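Local coordinates for RND efflux system, outer membrane lipoprotein, NodT family (Burkholderia mallei, PDB 6U94), which probably serves as the outer-membrane channel component of an RND efflux system, exporting compounds across the outer membrane, at residues A[70-75]-A[161-166]; A[302-307]-A[339-344]. All blocks are in the same frame, centred on the assembly; numbering follows the deposited sequence.

The two contacts follow one another along the chain and share no helix: their centres are 33 Å apart, and their nearest atoms about 14 Å. Contact 1 joins two helices, the first turn of 72-86 and the long helix 156-203, nearer the middle of the molecule. Contact 2 lies farther out, where the last turn of helix 299-306 meets an irregular loop segment, 339-344. Both are partly buried, and no hydrogen bond crosses either; contact 2 is almost purely aliphatic and aromatic, while contact 1 adds a guanidinium and an imidazole against leucines. Contact 1 is bordered by a richly bonded arginine and a capping aspartate; contact 2 has Ala304, Thr340 and Leu341 at an exposed margin.

Contact 1: residues A[70-75]-A[161-166]; sequences RDLRVA and SVHISL
A capped helix start packed against a much longer helix forms this contact: Leu72 and Ala75, in the first turn of helix 72-86, meet Val162 and His163 of helix 156-203. Leu72 leads. With its CG beside the backbone N (chi1 -72°), it brings CD2 against both Val162 CG1, 4.1 Å away, and His163 CE1, 3.9 Å away, and its side chain crosses that of His163 at about a right angle. Ala75, one turn on, sets its CB 4.3 Å from Val162 CG1, its small methyl fitting beside the valine without crowding. The nearest CA pair is Leu72 and Val162, 7.1 Å apart. Asp71 suits the N-cap because its carboxylate receives amides that the helix cannot satisfy: Val74 N reaches OD2 of Asp71 at 2.9 Å from above the carboxylate plane, while Arg73 N gives OD1 a weak bond. Arg70, just before the cap, bends at chi3 (144°) and brings NH2 to 3.7 Å from Leu166 CD2. Leu166 CD2 and CD1 both touch NH2 obliquely, the two side chains coming from opposite directions. The guanidinium charge pairs through NH1 with Asp78, and its nitrogens also donate to the carbonyl oxygens of Ala65, Val245 and Leu246. Those acceptors lie near the ends of helices 56-67 and 211-247, so Arg70 ties both helices to the base of helix 72-86. Ser165 OG bonds Glu134 of helix 132-142, so helix 156-203 packs on both that helix and helix 72-86, with Val162 touching Leu137 of the former and Leu72 of the latter.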
ATOM      1  N   ARG A  70      20.742   9.795  11.161  1.00112.37           N
ATOM      2  CA  ARG A  70      21.303   9.605   9.832  1.00103.18           C
ATOM      3  C   ARG A  70      20.924  10.775   8.926  1.00 98.23           C
ATOM      4  O   ARG A  70      19.938  11.480   9.151  1.00 95.01           O
ATOM      5  CB  ARG A  70      20.805   8.297   9.222  1.00 96.19           C
ATOM      6  CG  ARG A  70      19.344   8.348   8.816  1.00 86.91           C
ATOM      7  CD  ARG A  70      18.752   6.963   8.621  1.00 85.69           C
ATOM      8  NE  ARG A  70      17.365   6.923   9.072  1.00 80.40           N
ATOM      9  CZ  ARG A  70      16.626   5.820   9.126  1.00 81.69           C
ATOM     10  NH1 ARG A  70      17.139   4.655   8.751  1.00 82.29           N
ATOM     11  NH2 ARG A  70      15.373   5.882   9.556  1.00 80.46           N
ATOM     12  N   ASP A  71      21.732  10.983   7.892  1.00 98.36           N
ATOM     13  CA  ASP A  71      21.399  11.989   6.900  1.00 98.27           C
ATOM     14  C   ASP A  71      20.436  11.397   5.871  1.00 90.89           C
ATOM     15  O   ASP A  71      20.222  10.183   5.805  1.00 88.64           O
ATOM     16  CB  ASP A  71      22.672  12.538   6.249  1.00105.24           C
ATOM     17  CG  ASP A  71      23.109  11.744   5.034  1.00110.01           C
ATOM     18  OD1 ASP A  71      23.421  12.373   4.001  1.00112.25           O
ATOM     19  OD2 ASP A  71      23.137  10.501   5.107  1.00110.79           O
ATOM     20  N   LEU A  72      19.832  12.278   5.069  1.00 88.00           N
ATOM     21  CA  LEU A  72      18.789  11.828   4.155  1.00 88.99           C
ATOM     22  C   LEU A  72      19.334  10.893   3.086  1.00 87.22           C
ATOM     23  O   LEU A  72      18.610  10.012   2.607  1.00 81.29           O
ATOM     24  CB  LEU A  72      18.092  13.023   3.508  1.00 90.09           C
ATOM     25  CG  LEU A  72      17.179  13.815   4.444  1.00 91.01           C
ATOM     26  CD1 LEU A  72      16.253  14.712   3.645  1.00 92.98           C
ATOM     27  CD2 LEU A  72      16.386  12.886   5.355  1.00 86.44           C
ATOM     28  N   ARG A  73      20.603  11.057   2.703  1.00 86.56           N
ATOM     29  CA  ARG A  73      21.191  10.135   1.736  1.00 88.33           C
ATOM     30  C   ARG A  73      21.246   8.718   2.295  1.00 90.20           C
ATOM     31  O   ARG A  73      20.962   7.749   1.581  1.00 89.80           O
ATOM     32  CB  ARG A  73      22.586  10.607   1.331  1.00 92.12           C
ATOM     33  CG  ARG A  73      23.160   9.864   0.134  1.00 93.36           C
ATOM     34  CD  ARG A  73      24.556  10.361  -0.229  1.00 94.33           C
ATOM     35  NE  ARG A  73      25.515  10.140   0.849  1.00100.35           N
ATOM     36  CZ  ARG A  73      26.047   8.956   1.145  1.00106.16           C
ATOM     37  NH1 ARG A  73      25.710   7.876   0.446  1.00104.63           N
ATOM     38  NH2 ARG A  73      26.911   8.849   2.145  1.00110.74           N
ATOM     39  N   VAL A  74      21.598   8.579   3.574  1.00 88.92           N
ATOM     40  CA  VAL A  74      21.619   7.262   4.201  1.00 85.21           C
ATOM     41  C   VAL A  74      20.199   6.744   4.403  1.00 86.27           C
ATOM     42  O   VAL A  74      19.927   5.551   4.215  1.00 80.53           O
ATOM     43  CB  VAL A  74      22.407   7.314   5.522  1.00 82.23           C
ATOM     44  CG1 VAL A  74      22.145   6.072   6.361  1.00 82.41           C
ATOM     45  CG2 VAL A  74      23.896   7.454   5.240  1.00 80.03           C
ATOM     46  N   ALA A  75      19.272   7.630   4.782  1.00 84.19           N
ATOM     47  CA  ALA A  75      17.877   7.227   4.909  1.00 78.59           C
ATOM     48  C   ALA A  75      17.348   6.673   3.593  1.00 79.67           C
ATOM     49  O   ALA A  75      16.625   5.670   3.577  1.00 80.25           O
ATOM     50  CB  ALA A  75      17.026   8.408   5.376  1.00 74.10           C
ATOM     51  N   SER A 161       9.940  14.603   0.468  1.00 64.31           N
ATOM     52  CA  SER A 161       9.725  13.365  -0.275  1.00 66.12           C
ATOM     53  C   SER A 161      10.339  12.173   0.447  1.00 66.96           C
ATOM     54  O   SER A 161       9.759  11.080   0.457  1.00 64.40           O
ATOM     55  CB  SER A 161      10.298  13.492  -1.688  1.00 63.77           C
ATOM     56  OG  SER A 161      10.061  12.308  -2.436  1.00 65.47           O
ATOM     57  N   VAL A 162      11.508  12.363   1.064  1.00 66.78           N
ATOM     58  CA  VAL A 162      12.148  11.270   1.788  1.00 65.50           C
ATOM     59  C   VAL A 162      11.414  10.989   3.095  1.00 66.59           C
ATOM     60  O   VAL A 162      11.262   9.829   3.498  1.00 64.91           O
ATOM     61  CB  VAL A 162      13.638  11.580   2.027  1.00 66.08           C
ATOM     62  CG1 VAL A 162      14.310  10.438   2.787  1.00 65.13           C
ATOM     63  CG2 VAL A 162      14.344  11.833   0.698  1.00 58.05           C
ATOM     64  N   HIS A 163      10.954  12.041   3.780  1.00 65.29           N
ATOM     65  CA  HIS A 163      10.153  11.851   4.987  1.00 66.31           C
ATOM     66  C   HIS A 163       8.863  11.095   4.684  1.00 66.68           C
ATOM     67  O   HIS A 163       8.470  10.190   5.429  1.00 62.61           O
ATOM     68  CB  HIS A 163       9.832  13.204   5.624  1.00 69.46           C
ATOM     69  CG  HIS A 163      10.984  13.827   6.346  1.00 78.24           C
ATOM     70  ND1 HIS A 163      12.228  13.237   6.419  1.00 80.11           N
ATOM     71  CD2 HIS A 163      11.078  14.988   7.037  1.00 77.90           C
ATOM     72  CE1 HIS A 163      13.039  14.008   7.120  1.00 83.37           C
ATOM     73  NE2 HIS A 163      12.365  15.076   7.508  1.00 84.27           N
ATOM     74  N   ILE A 164       8.188  11.460   3.592  1.00 64.06           N
ATOM     75  CA  ILE A 164       6.946  10.791   3.222  1.00 62.91           C
ATOM     76  C   ILE A 164       7.203   9.314   2.941  1.00 64.32           C
ATOM     77  O   ILE A 164       6.465   8.438   3.406  1.00 65.27           O
ATOM     78  CB  ILE A 164       6.301  11.501   2.019  1.00 62.16           C
ATOM     79  CG1 ILE A 164       5.651  12.815   2.457  1.00 60.38           C
ATOM     80  CG2 ILE A 164       5.292  10.607   1.343  1.00 58.26           C
ATOM     81  CD1 ILE A 164       4.935  13.540   1.335  1.00 58.98           C
ATOM     82  N   SER A 165       8.265   9.019   2.184  1.00 66.65           N
ATOM     83  CA  SER A 165       8.614   7.629   1.907  1.00 65.81           C
ATOM     84  C   SER A 165       8.938   6.877   3.190  1.00 69.02           C
ATOM     85  O   SER A 165       8.475   5.747   3.393  1.00 71.61           O
ATOM     86  CB  SER A 165       9.802   7.560   0.944  1.00 67.19           C
ATOM     87  OG  SER A 165       9.542   8.258  -0.260  1.00 68.46           O
ATOM     88  N   LEU A 166       9.724   7.495   4.073  1.00 69.42           N
ATOM     89  CA  LEU A 166      10.142   6.822   5.297  1.00 69.13           C
ATOM     90  C   LEU A 166       8.950   6.544   6.205  1.00 67.01           C
ATOM     91  O   LEU A 166       8.806   5.435   6.732  1.00 66.42           O
ATOM     92  CB  LEU A 166      11.190   7.664   6.022  1.00 66.30           C
ATOM     93  CG  LEU A 166      11.834   7.059   7.269  1.00 65.31           C
ATOM     94  CD1 LEU A 166      12.504   5.738   6.940  1.00 60.89           C
ATOM     95  CD2 LEU A 166      12.848   8.039   7.861  1.00 67.44           C
TER

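Contact 2: residues A[302-307]-A[339-344]; sequences ARAAFF and LTLPIF
Ala302 O accepts two backbone amides, a 2.9 Å bond from Phe306 N and a weak one from Ala305 N, closing the last turn of helix 299-306. This turn presents Ala302, Ala305 and the Phe306 ring to Ile343. With CG1 beside the backbone N (chi1 -68°), Ile343 extends CD1 to the edge of that ring, near its plane and 3.6 Å from CE2 of Phe306, the two side chains crossing at about a right angle. Ala305 CB lies over one face of the same ring, offset toward the rim, and meets Leu339 CD2 at 3.7 Å. Alanines suit this surface: their short side chains let an irregular loop segment draw near, the CA atoms of Ala305 and Leu339 standing 5.4 Å apart. In trimeric outer membrane factors the corresponding region probably contributes strands to the beta barrel; here 339-344 forms no regular strand. At the exposed margin, Leu341 CD1 is 4.5 Å from Ala304 CB. Ile343 is held in position by backbone bonds to Gln298, and Phe344 N donates to Asn352 OD1. Leu355 and Val358 of helix 355-359 pack on Leu339, and Val358 also touches Ile343.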
ATOM      1  N   ALA A 302      -0.935  30.331 -12.786  1.00 43.30           N
ATOM      2  CA  ALA A 302      -0.743  28.962 -13.250  1.00 49.02           C
ATOM      3  C   ALA A 302      -1.715  28.010 -12.561  1.00 52.92           C
ATOM      4  O   ALA A 302      -2.234  27.082 -13.191  1.00 53.10           O
ATOM      5  CB  ALA A 302       0.705  28.534 -13.019  1.00 47.94           C
ATOM      6  N   ARG A 303      -1.978  28.227 -11.270  1.00 54.73           N
ATOM      7  CA  ARG A 303      -2.968  27.419 -10.569  1.00 54.59           C
ATOM      8  C   ARG A 303      -4.360  27.648 -11.139  1.00 57.90           C
ATOM      9  O   ARG A 303      -5.124  26.699 -11.347  1.00 57.74           O
ATOM     10  CB  ARG A 303      -2.944  27.733  -9.075  1.00 50.55           C
ATOM     11  CG  ARG A 303      -1.779  27.116  -8.323  1.00 51.37           C
ATOM     12  CD  ARG A 303      -1.849  27.483  -6.853  1.00 53.71           C
ATOM     13  NE  ARG A 303      -0.684  27.018  -6.108  1.00 54.52           N
ATOM     14  CZ  ARG A 303      -0.461  27.295  -4.828  1.00 54.18           C
ATOM     15  NH1 ARG A 303      -1.323  28.038  -4.145  1.00 50.52           N
ATOM     16  NH2 ARG A 303       0.626  26.832  -4.228  1.00 56.70           N
ATOM     17  N   ALA A 304      -4.706  28.913 -11.395  1.00 57.75           N
ATOM     18  CA  ALA A 304      -5.997  29.218 -11.997  1.00 54.65           C
ATOM     19  C   ALA A 304      -6.158  28.511 -13.335  1.00 56.43           C
ATOM     20  O   ALA A 304      -7.253  28.051 -13.678  1.00 56.60           O
ATOM     21  CB  ALA A 304      -6.153  30.730 -12.166  1.00 54.07           C
ATOM     22  N   ALA A 305      -5.067  28.394 -14.095  1.00 53.50           N
ATOM     23  CA  ALA A 305      -5.150  27.801 -15.424  1.00 51.62           C
ATOM     24  C   ALA A 305      -5.167  26.275 -15.381  1.00 55.45           C
ATOM     25  O   ALA A 305      -5.885  25.645 -16.162  1.00 54.61           O
ATOM     26  CB  ALA A 305      -3.987  28.288 -16.290  1.00 48.48           C
ATOM     27  N   PHE A 306      -4.389  25.656 -14.484  1.00 52.78           N
ATOM     28  CA  PHE A 306      -4.098  24.234 -14.604  1.00 52.54           C
ATOM     29  C   PHE A 306      -4.368  23.391 -13.360  1.00 51.84           C
ATOM     30  O   PHE A 306      -4.141  22.177 -13.405  1.00 49.48           O
ATOM     31  CB  PHE A 306      -2.631  24.037 -15.018  1.00 51.31           C
ATOM     32  CG  PHE A 306      -2.272  24.712 -16.312  1.00 59.94           C
ATOM     33  CD1 PHE A 306      -2.781  24.253 -17.516  1.00 60.56           C
ATOM     34  CD2 PHE A 306      -1.417  25.803 -16.324  1.00 60.40           C
ATOM     35  CE1 PHE A 306      -2.452  24.870 -18.707  1.00 63.28           C
ATOM     36  CE2 PHE A 306      -1.083  26.427 -17.512  1.00 63.31           C
ATOM     37  CZ  PHE A 306      -1.598  25.962 -18.704  1.00 66.27           C
ATOM     38  N   PHE A 307      -4.844  23.976 -12.268  1.00 50.01           N
ATOM     39  CA  PHE A 307      -4.985  23.255 -11.003  1.00 49.92           C
ATOM     40  C   PHE A 307      -6.453  23.187 -10.614  1.00 50.03           C
ATOM     41  O   PHE A 307      -7.027  24.201 -10.178  1.00 47.00           O
ATOM     42  CB  PHE A 307      -4.164  23.936  -9.909  1.00 51.95           C
ATOM     43  CG  PHE A 307      -3.668  23.004  -8.837  1.00 50.86           C
ATOM     44  CD1 PHE A 307      -4.534  22.161  -8.165  1.00 50.88           C
ATOM     45  CD2 PHE A 307      -2.322  22.984  -8.497  1.00 53.79           C
ATOM     46  CE1 PHE A 307      -4.067  21.308  -7.172  1.00 49.90           C
ATOM     47  CE2 PHE A 307      -1.847  22.139  -7.511  1.00 53.46           C
ATOM     48  CZ  PHE A 307      -2.725  21.297  -6.846  1.00 56.06           C
ATOM     49  N   LEU A 339      -7.116  30.434 -19.595  1.00 61.75           N
ATOM     50  CA  LEU A 339      -6.188  31.500 -19.235  1.00 65.82           C
ATOM     51  C   LEU A 339      -6.979  32.765 -18.922  1.00 69.78           C
ATOM     52  O   LEU A 339      -7.575  33.373 -19.817  1.00 73.91           O
ATOM     53  CB  LEU A 339      -5.178  31.737 -20.355  1.00 68.24           C
ATOM     54  CG  LEU A 339      -4.245  30.561 -20.643  1.00 65.83           C
ATOM     55  CD1 LEU A 339      -3.375  30.858 -21.845  1.00 67.48           C
ATOM     56  CD2 LEU A 339      -3.389  30.246 -19.428  1.00 64.88           C
ATOM     57  N   THR A 340      -6.993  33.146 -17.645  1.00 66.62           N
ATOM     58  CA  THR A 340      -7.591  34.394 -17.199  1.00 67.71           C
ATOM     59  C   THR A 340      -6.589  35.330 -16.546  1.00 76.86           C
ATOM     60  O   THR A 340      -6.841  36.537 -16.481  1.00 79.01           O
ATOM     61  CB  THR A 340      -8.726  34.126 -16.199  1.00 64.93           C
ATOM     62  OG1 THR A 340      -8.172  33.592 -14.990  1.00 67.62           O
ATOM     63  CG2 THR A 340      -9.726  33.131 -16.781  1.00 61.98           C
ATOM     64  N   LEU A 341      -5.477  34.813 -16.053  1.00 79.91           N
ATOM     65  CA  LEU A 341      -4.406  35.622 -15.535  1.00 75.27           C
ATOM     66  C   LEU A 341      -3.145  35.358 -16.340  1.00 72.22           C
ATOM     67  O   LEU A 341      -2.862  34.202 -16.677  1.00 72.76           O
ATOM     68  CB  LEU A 341      -4.150  35.310 -14.060  1.00 82.01           C
ATOM     69  CG  LEU A 341      -5.166  35.839 -13.059  1.00 89.96           C
ATOM     70  CD1 LEU A 341      -5.087  35.050 -11.764  1.00 89.62           C
ATOM     71  CD2 LEU A 341      -4.874  37.304 -12.823  1.00 97.28           C
ATOM     72  N   PRO A 342      -2.388  36.395 -16.688  1.00 69.77           N
ATOM     73  CA  PRO A 342      -1.134  36.173 -17.415  1.00 67.77           C
ATOM     74  C   PRO A 342      -0.165  35.357 -16.573  1.00 63.87           C
ATOM     75  O   PRO A 342       0.128  35.693 -15.423  1.00 62.44           O
ATOM     76  CB  PRO A 342      -0.609  37.592 -17.669  1.00 70.76           C
ATOM     77  CG  PRO A 342      -1.818  38.469 -17.552  1.00 73.51           C
ATOM     78  CD  PRO A 342      -2.680  37.827 -16.510  1.00 70.50           C
ATOM     79  N   ILE A 343       0.326  34.265 -17.154  1.00 64.21           N
ATOM     80  CA  ILE A 343       1.285  33.442 -16.429  1.00 61.29           C
ATOM     81  C   ILE A 343       2.653  34.111 -16.406  1.00 66.08           C
ATOM     82  O   ILE A 343       3.385  34.005 -15.416  1.00 66.56           O
ATOM     83  CB  ILE A 343       1.333  32.032 -17.041  1.00 57.56           C
ATOM     84  CG1 ILE A 343       0.006  31.314 -16.772  1.00 58.67           C
ATOM     85  CG2 ILE A 343       2.494  31.234 -16.484  1.00 55.03           C
ATOM     86  CD1 ILE A 343      -0.086  29.931 -17.380  1.00 58.15           C
ATOM     87  N   PHE A 344       3.006  34.833 -17.462  1.00 73.51           N
ATOM     88  CA  PHE A 344       4.303  35.482 -17.566  1.00 74.81           C
ATOM     89  C   PHE A 344       4.148  36.996 -17.567  1.00 85.87           C
ATOM     90  O   PHE A 344       3.226  37.538 -18.187  1.00 84.07           O
ATOM     91  CB  PHE A 344       5.035  35.038 -18.830  1.00 73.27           C
ATOM     92  CG  PHE A 344       5.370  33.580 -18.850  1.00 76.56           C
ATOM     93  CD1 PHE A 344       6.453  33.096 -18.135  1.00 76.30           C
ATOM     94  CD2 PHE A 344       4.598  32.688 -19.577  1.00 80.56           C
ATOM     95  CE1 PHE A 344       6.764  31.747 -18.147  1.00 78.36           C
ATOM     96  CE2 PHE A 344       4.903  31.341 -19.594  1.00 81.72           C
ATOM     97  CZ  PHE A 344       5.989  30.871 -18.879  1.00 80.99           C
TER